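Local coordinates for computationally designed four-helix bundle protein (Synthetic construct, PDB 3U3B) that is of unknown function but is a hyperthermostable four-helix bundle, related in sequence to Hpt domains, whose hydrophobic core was computationally redesigned, at residues K10-L15 with R99-K104; M69-K74 with I87-K92. All coordinates share one frame; numbering follows the deposited sequence. Where two conformers were deposited one is given.

Interaction 1 of 2, residues K10-L15 with R99-K104; sequences KVTDEL and RELDKK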
loop_
_atom_site.group_PDB
_atom_site.type_symbol
_atom_site.label_atom_id
_atom_site.label_comp_id
_atom_site.label_asym_id
_atom_site.label_seq_id
_atom_site.Cartn_x
_atom_site.Cartn_y
_atom_site.Cartn_z
ATOM N N LYS A 10 4.104 -2.053 -17.856
ATOM C CA LYS A 10 5.224 -2.387 -16.976
ATOM C C LYS A 10 5.128 -1.680 -15.609
ATOM O O LYS A 10 5.403 -2.271 -14.546
ATOM C CB LYS A 10 6.535 -2.035 -17.705
ATOM C CG LYS A 10 7.821 -2.543 -17.037
ATOM C CD LYS A 10 8.426 -3.781 -17.738
ATOM C CE LYS A 10 9.734 -4.222 -17.059
ATOM N NZ LYS A 10 10.661 -3.057 -16.835
ATOM N N VAL A 11 4.717 -0.417 -15.617
ATOM C CA VAL A 11 4.617 0.348 -14.380
ATOM C C VAL A 11 3.438 -0.121 -13.522
ATOM O O VAL A 11 3.579 -0.269 -12.303
ATOM C CB VAL A 11 4.502 1.844 -14.656
ATOM C CG1 VAL A 11 4.090 2.617 -13.405
ATOM C CG2 VAL A 11 5.817 2.356 -15.183
ATOM N N THR A 12 2.299 -0.393 -14.154
ATOM C CA THR A 12 1.128 -0.859 -13.422
ATOM C C THR A 12 1.309 -2.287 -12.919
ATOM O O THR A 12 0.774 -2.648 -11.862
ATOM C CB THR A 12 -0.196 -0.725 -14.234
ATOM O OG1 THR A 12 -0.097 -1.428 -15.473
ATOM C CG2 THR A 12 -0.523 0.745 -14.501
ATOM N N ASP A 13 2.040 -3.106 -13.665
ATOM C CA ASP A 13 2.353 -4.453 -13.209
ATOM C C ASP A 13 3.281 -4.405 -11.984
ATOM O O ASP A 13 3.169 -5.232 -11.073
ATOM C CB ASP A 13 3.004 -5.265 -14.315
ATOM C CG ASP A 13 2.003 -5.769 -15.349
ATOM O OD1 ASP A 13 0.777 -5.644 -15.128
ATOM O OD2 ASP A 13 2.447 -6.310 -16.383
ATOM N N GLU A 14 4.179 -3.435 -11.958
ATOM C CA GLU A 14 5.090 -3.255 -10.837
ATOM C C GLU A 14 4.313 -2.848 -9.590
ATOM O O GLU A 14 4.593 -3.331 -8.479
ATOM C CB GLU A 14 6.126 -2.208 -11.212
ATOM C CG GLU A 14 7.122 -1.838 -10.146
ATOM C CD GLU A 14 7.991 -0.682 -10.596
ATOM O OE1 GLU A 14 7.556 0.049 -11.508
ATOM O OE2 GLU A 14 9.101 -0.502 -10.055
ATOM N N LEU A 15 3.315 -1.987 -9.779
ATOM C CA LEU A 15 2.495 -1.515 -8.677
ATOM C C LEU A 15 1.635 -2.648 -8.120
ATOM O O LEU A 15 1.457 -2.769 -6.894
ATOM C CB LEU A 15 1.616 -0.352 -9.099
ATOM C CG LEU A 15 2.320 1.001 -9.224
ATOM C CD1 LEU A 15 1.408 2.039 -9.929
ATOM C CD2 LEU A 15 2.813 1.510 -7.873
ATOM N N ARG A 99 -8.517 -1.208 -6.755
ATOM C CA ARG A 99 -9.594 -0.868 -7.687
ATOM C C ARG A 99 -9.214 0.364 -8.511
ATOM O O ARG A 99 -9.390 0.387 -9.741
ATOM C CB ARG A 99 -10.911 -0.585 -6.962
ATOM C CG ARG A 99 -11.519 -1.807 -6.266
ATOM C CD ARG A 99 -11.825 -2.917 -7.233
ATOM N NE ARG A 99 -12.642 -3.985 -6.619
ATOM C CZ ARG A 99 -13.258 -4.944 -7.309
ATOM N NH1 ARG A 99 -13.164 -4.975 -8.634
ATOM N NH2 ARG A 99 -13.988 -5.868 -6.694
ATOM N N GLU A 100 -8.746 1.395 -7.819
ATOM C CA GLU A 100 -8.450 2.679 -8.458
ATOM C C GLU A 100 -7.374 2.479 -9.509
ATOM O O GLU A 100 -7.396 3.092 -10.579
ATOM C CB GLU A 100 -8.001 3.703 -7.411
ATOM C CG GLU A 100 -7.910 5.119 -7.939
ATOM C CD GLU A 100 -9.255 5.651 -8.396
ATOM O OE1 GLU A 100 -10.268 5.360 -7.720
ATOM O OE2 GLU A 100 -9.296 6.348 -9.434
ATOM N N LEU A 101 -6.433 1.601 -9.202
ATOM C CA LEU A 101 -5.355 1.304 -10.111
ATOM C C LEU A 101 -5.883 0.572 -11.327
ATOM O O LEU A 101 -5.483 0.855 -12.454
ATOM C CB LEU A 101 -4.308 0.459 -9.397
ATOM C CG LEU A 101 -3.045 0.237 -10.210
ATOM C CD1 LEU A 101 -2.358 1.584 -10.505
ATOM C CD2 LEU A 101 -2.120 -0.702 -9.471
ATOM N N ASP A 102 -6.794 -0.365 -11.101
ATOM C CA ASP A 102 -7.367 -1.169 -12.183
ATOM C C ASP A 102 -7.908 -0.286 -13.297
ATOM O O ASP A 102 -7.985 -0.699 -14.460
ATOM C CB ASP A 102 -8.491 -2.061 -11.642
ATOM C CG ASP A 102 -7.970 -3.218 -10.801
ATOM O OD1 ASP A 102 -6.739 -3.295 -10.578
ATOM O OD2 ASP A 102 -8.798 -4.047 -10.352
ATOM N N LYS A 103 -8.285 0.930 -12.928
ATOM C CA LYS A 103 -8.807 1.899 -13.878
ATOM C C LYS A 103 -7.729 2.535 -14.759
ATOM O O LYS A 103 -8.046 3.374 -15.613
ATOM C CB LYS A 103 -9.537 3.002 -13.119
ATOM C CG LYS A 103 -10.768 2.533 -12.390
ATOM C CD LYS A 103 -11.391 3.698 -11.660
ATOM C CE LYS A 103 -12.688 3.316 -10.984
ATOM N NZ LYS A 103 -13.234 4.464 -10.203
ATOM N N LYS A 104 -6.469 2.138 -14.566
ATOM C CA LYS A 104 -5.361 2.678 -15.361
ATOM C C LYS A 104 -5.052 1.807 -16.581
ATOM O O LYS A 104 -4.411 2.262 -17.537
ATOM C CB LYS A 104 -4.109 2.847 -14.499
ATOM C CG LYS A 104 -4.245 3.895 -13.403
ATOM C CD LYS A 104 -4.828 5.165 -13.984
ATOM C CE LYS A 104 -5.117 6.208 -12.935
ATOM N NZ LYS A 104 -5.591 7.467 -13.606
#

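Interaction 2 of 2, residues M69-K74 with I87-K92; sequences MNLVDK and IDKVKK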
loop_
_atom_site.group_PDB
_atom_site.type_symbol
_atom_site.label_atom_id
_atom_site.label_comp_id
_atom_site.label_asym_id
_atom_site.label_seq_id
_atom_site.Cartn_x
_atom_site.Cartn_y
_atom_site.Cartn_z
ATOM N N MET A 69 -0.026 5.288 4.718
ATOM C CA MET A 69 1.222 5.596 5.396
ATOM C C MET A 69 0.976 6.341 6.704
ATOM O O MET A 69 1.628 6.064 7.719
ATOM C CB MET A 69 2.137 6.432 4.487
ATOM C CG MET A 69 2.623 5.648 3.304
ATOM S SD MET A 69 3.310 6.748 2.025
ATOM C CE MET A 69 4.505 7.628 3.011
ATOM N N ASN A 70 0.029 7.273 6.705
ATOM C CA ASN A 70 -0.277 7.965 7.946
ATOM C C ASN A 70 -0.697 6.995 9.044
ATOM O O ASN A 70 -0.226 7.112 10.182
ATOM C CB ASN A 70 -1.369 9.018 7.753
ATOM C CG ASN A 70 -0.883 10.231 6.989
ATOM O OD1 ASN A 70 0.324 10.441 6.817
ATOM N ND2 ASN A 70 -1.829 11.052 6.537
ATOM N N LEU A 71 -1.575 6.051 8.706
ATOM C CA LEU A 71 -2.063 5.082 9.681
ATOM C C LEU A 71 -0.934 4.168 10.143
ATOM O O LEU A 71 -0.758 3.951 11.339
ATOM C CB LEU A 71 -3.204 4.251 9.085
ATOM C CG LEU A 71 -4.029 3.424 10.074
ATOM C CD1 LEU A 71 -4.681 4.307 11.135
ATOM C CD2 LEU A 71 -5.082 2.641 9.315
ATOM N N VAL A 72 -0.153 3.656 9.201
ATOM C CA VAL A 72 0.925 2.765 9.572
ATOM C C VAL A 72 1.989 3.512 10.368
ATOM O O VAL A 72 2.513 2.991 11.359
ATOM C CB VAL A 72 1.517 2.033 8.356
ATOM C CG1 VAL A 72 2.673 1.169 8.803
ATOM C CG2 VAL A 72 0.466 1.168 7.724
ATOM N N ASP A 73 2.300 4.747 9.985
ATOM C CA ASP A 73 3.246 5.502 10.787
ATOM C C ASP A 73 2.824 5.639 12.272
ATOM O O ASP A 73 3.659 5.482 13.193
ATOM C CB ASP A 73 3.497 6.874 10.184
ATOM C CG ASP A 73 4.633 7.583 10.873
ATOM O OD1 ASP A 73 5.770 7.065 10.805
ATOM O OD2 ASP A 73 4.398 8.646 11.484
ATOM N N LYS A 74 1.551 5.948 12.513
ATOM C CA LYS A 74 1.012 6.009 13.881
ATOM C C LYS A 74 1.225 4.691 14.652
ATOM O O LYS A 74 1.547 4.707 15.845
ATOM C CB LYS A 74 -0.479 6.384 13.870
ATOM C CG LYS A 74 -0.764 7.876 13.643
ATOM C CD LYS A 74 -2.279 8.138 13.684
ATOM C CE LYS A 74 -2.700 9.498 13.086
ATOM N NZ LYS A 74 -2.543 10.676 14.004
ATOM N N ILE A 87 -6.361 -2.942 11.437
ATOM C CA ILE A 87 -5.840 -3.725 10.318
ATOM C C ILE A 87 -6.894 -3.779 9.212
ATOM O O ILE A 87 -6.571 -3.674 8.021
ATOM C CB ILE A 87 -5.419 -5.144 10.733
ATOM C CG1 ILE A 87 -4.295 -5.053 11.763
ATOM C CG2 ILE A 87 -4.956 -5.924 9.516
ATOM C CD1 ILE A 87 -3.906 -6.363 12.345
ATOM N N ASP A 88 -8.158 -3.874 9.603
ATOM C CA ASP A 88 -9.227 -3.883 8.618
ATOM C C ASP A 88 -9.292 -2.571 7.833
ATOM O O ASP A 88 -9.607 -2.576 6.642
ATOM C CB ASP A 88 -10.575 -4.174 9.275
ATOM C CG ASP A 88 -10.687 -5.609 9.757
ATOM O OD1 ASP A 88 -10.024 -6.496 9.167
ATOM O OD2 ASP A 88 -11.448 -5.846 10.720
ATOM N N LYS A 89 -9.013 -1.444 8.469
ATOM C CA LYS A 89 -9.098 -0.190 7.732
ATOM C C LYS A 89 -7.960 -0.083 6.717
ATOM O O LYS A 89 -8.147 0.435 5.617
ATOM C CB LYS A 89 -9.099 1.013 8.670
ATOM C CG LYS A 89 -9.608 2.285 7.995
ATOM C CD LYS A 89 -9.059 3.502 8.705
ATOM C CE LYS A 89 -9.969 4.722 8.623
ATOM N NZ LYS A 89 -9.361 5.859 9.394
ATOM N N VAL A 90 -6.787 -0.577 7.100
ATOM C CA VAL A 90 -5.672 -0.720 6.168
ATOM C C VAL A 90 -6.026 -1.620 4.964
ATOM O O VAL A 90 -5.763 -1.275 3.810
ATOM C CB VAL A 90 -4.442 -1.319 6.861
ATOM C CG1 VAL A 90 -3.333 -1.558 5.845
ATOM C CG2 VAL A 90 -3.954 -0.398 7.947
ATOM N N LYS A 91 -6.578 -2.786 5.235
ATOM C CA LYS A 91 -7.000 -3.685 4.164
ATOM C C LYS A 91 -8.023 -3.001 3.257
ATOM O O LYS A 91 -7.932 -3.076 2.034
ATOM C CB LYS A 91 -7.589 -4.950 4.765
ATOM C CG LYS A 91 -6.561 -5.859 5.336
ATOM C CD LYS A 91 -7.296 -6.986 6.016
ATOM C CE LYS A 91 -6.356 -7.971 6.651
ATOM N NZ LYS A 91 -7.178 -8.942 7.440
ATOM N N LYS A 92 -8.994 -2.327 3.853
ATOM C CA LYS A 92 -10.018 -1.672 3.078
ATOM C C LYS A 92 -9.430 -0.614 2.120
ATOM O O LYS A 92 -9.862 -0.476 0.967
ATOM C CB LYS A 92 -11.011 -1.017 4.009
ATOM C CG LYS A 92 -12.053 -0.256 3.269
ATOM C CD LYS A 92 -13.009 0.365 4.231
ATOM C CE LYS A 92 -13.899 1.363 3.534
ATOM N NZ LYS A 92 -14.523 2.282 4.531
#

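Interaction 1 of 2, residues K10-L15 with R99-K104
Thr12 and Leu101 mark the closest backbone approach, CA to CA 7.6 Å, where two helices run antiparallel: 10-15 lies near the start of helix 3-30, and 99-104 takes in the last turn of helix 84-102 and the residues just beyond it. Leu101 carries the largest share of the contact and reaches across with both branches. With CG anti to the backbone N (chi1 -173°), its isobutyl group extends toward the first helix. There its CD2 rests on CB of Leu15 at 3.8 Å, and its CD1 meets CD1 of Leu15, also at 3.8 Å; the two leucines cross at a slant, and Leu15 is touched at CB and at a methyl. CD2 of Leu101 also lies 4.2 Å from the backbone O of Thr12. Since Leu101 touches Lys16 and Ile19 as well, it faces positions i, i+3, i+4 and i+7 of helix 3-30, the pattern expected of knobs-into-holes packing. Further toward the C terminus of the second segment, CG2 of Thr12 approaches CB of Lys104 at 4.2 Å, the two side chains crossing at about a right angle. Lys104 bends at chi2 (-48°), which carries its amine off from helix 3-30 and leaves CB as the touching atom. On Thr12 the hydroxyl turns back to its own helix and bonds to the carbonyls of Ile8 and Lys9, which presents the methyl to the neighbour. Cohesion across these segments is therefore apolar and dispersive: the threonine hydroxyl, although buried, is satisfied locally.

Interaction 2 of 2, residues M69-K74 with I87-K92
Leu71 has CG anti to its backbone N (chi1 -166°), which carries the isobutyl group out toward helix 84-102, and chi2 of 59° then directs CD2 at Val90. On Val90, chi1 of 176° sets CG1 trans to the nitrogen and leaves CG2 beside it, facing the leucine. CD2 of Leu71 and CG2 of Val90 meet methyl to methyl at 3.5 Å in one of the two conformers modelled for Leu71, so how tight the approach really is remains doubtful. The same CD2 is flanked by the aliphatic chain of Lys89, whose CD lies 4.1 Å away; both neighbours cross the leucine obliquely. One methyl is thus shared between a buried valine and the stem of an exposed lysine, which places Leu71 at the edge of the core. The CA atoms of Leu71 and Val90 are 7.7 Å apart, and the helices 59-76 and 84-102 run antiparallel here as a helical hairpin, one pair of neighbours in the four-helix bundle. Val72 lies beside the contact without touching, its CG2 4.7 Å from CG2 of Val90. Val90 also packs on Ile26 of helix 3-30, which joins this pair to the interior. Beside it, Lys91 forms a salt bridge with Glu30 of that helix, while Lys74 pairs with Glu79 in the connection between the hairpin's two helices.

Helix 3-30 leaves the N terminus with residues 10-15, which meet the C-terminal residues 99-104 only after the chain has passed through helices 36-56 and 59-76 and turned into helix 84-102. Interaction 1 therefore closes a long loop, its segments 84 residues apart at their nearer ends. Interaction 2 is nested inside it: 69-74 and 87-92, 13 residues apart, close a short loop made of the ends of helices 59-76 and 84-102 and the connection 77-83. The centres of interactions 1 and 2 are about 20 Å apart, on opposite sides of the chain's centre. Helix 84-102 is common to both, joined to helix 59-76 near its start and to helix 3-30 at its end.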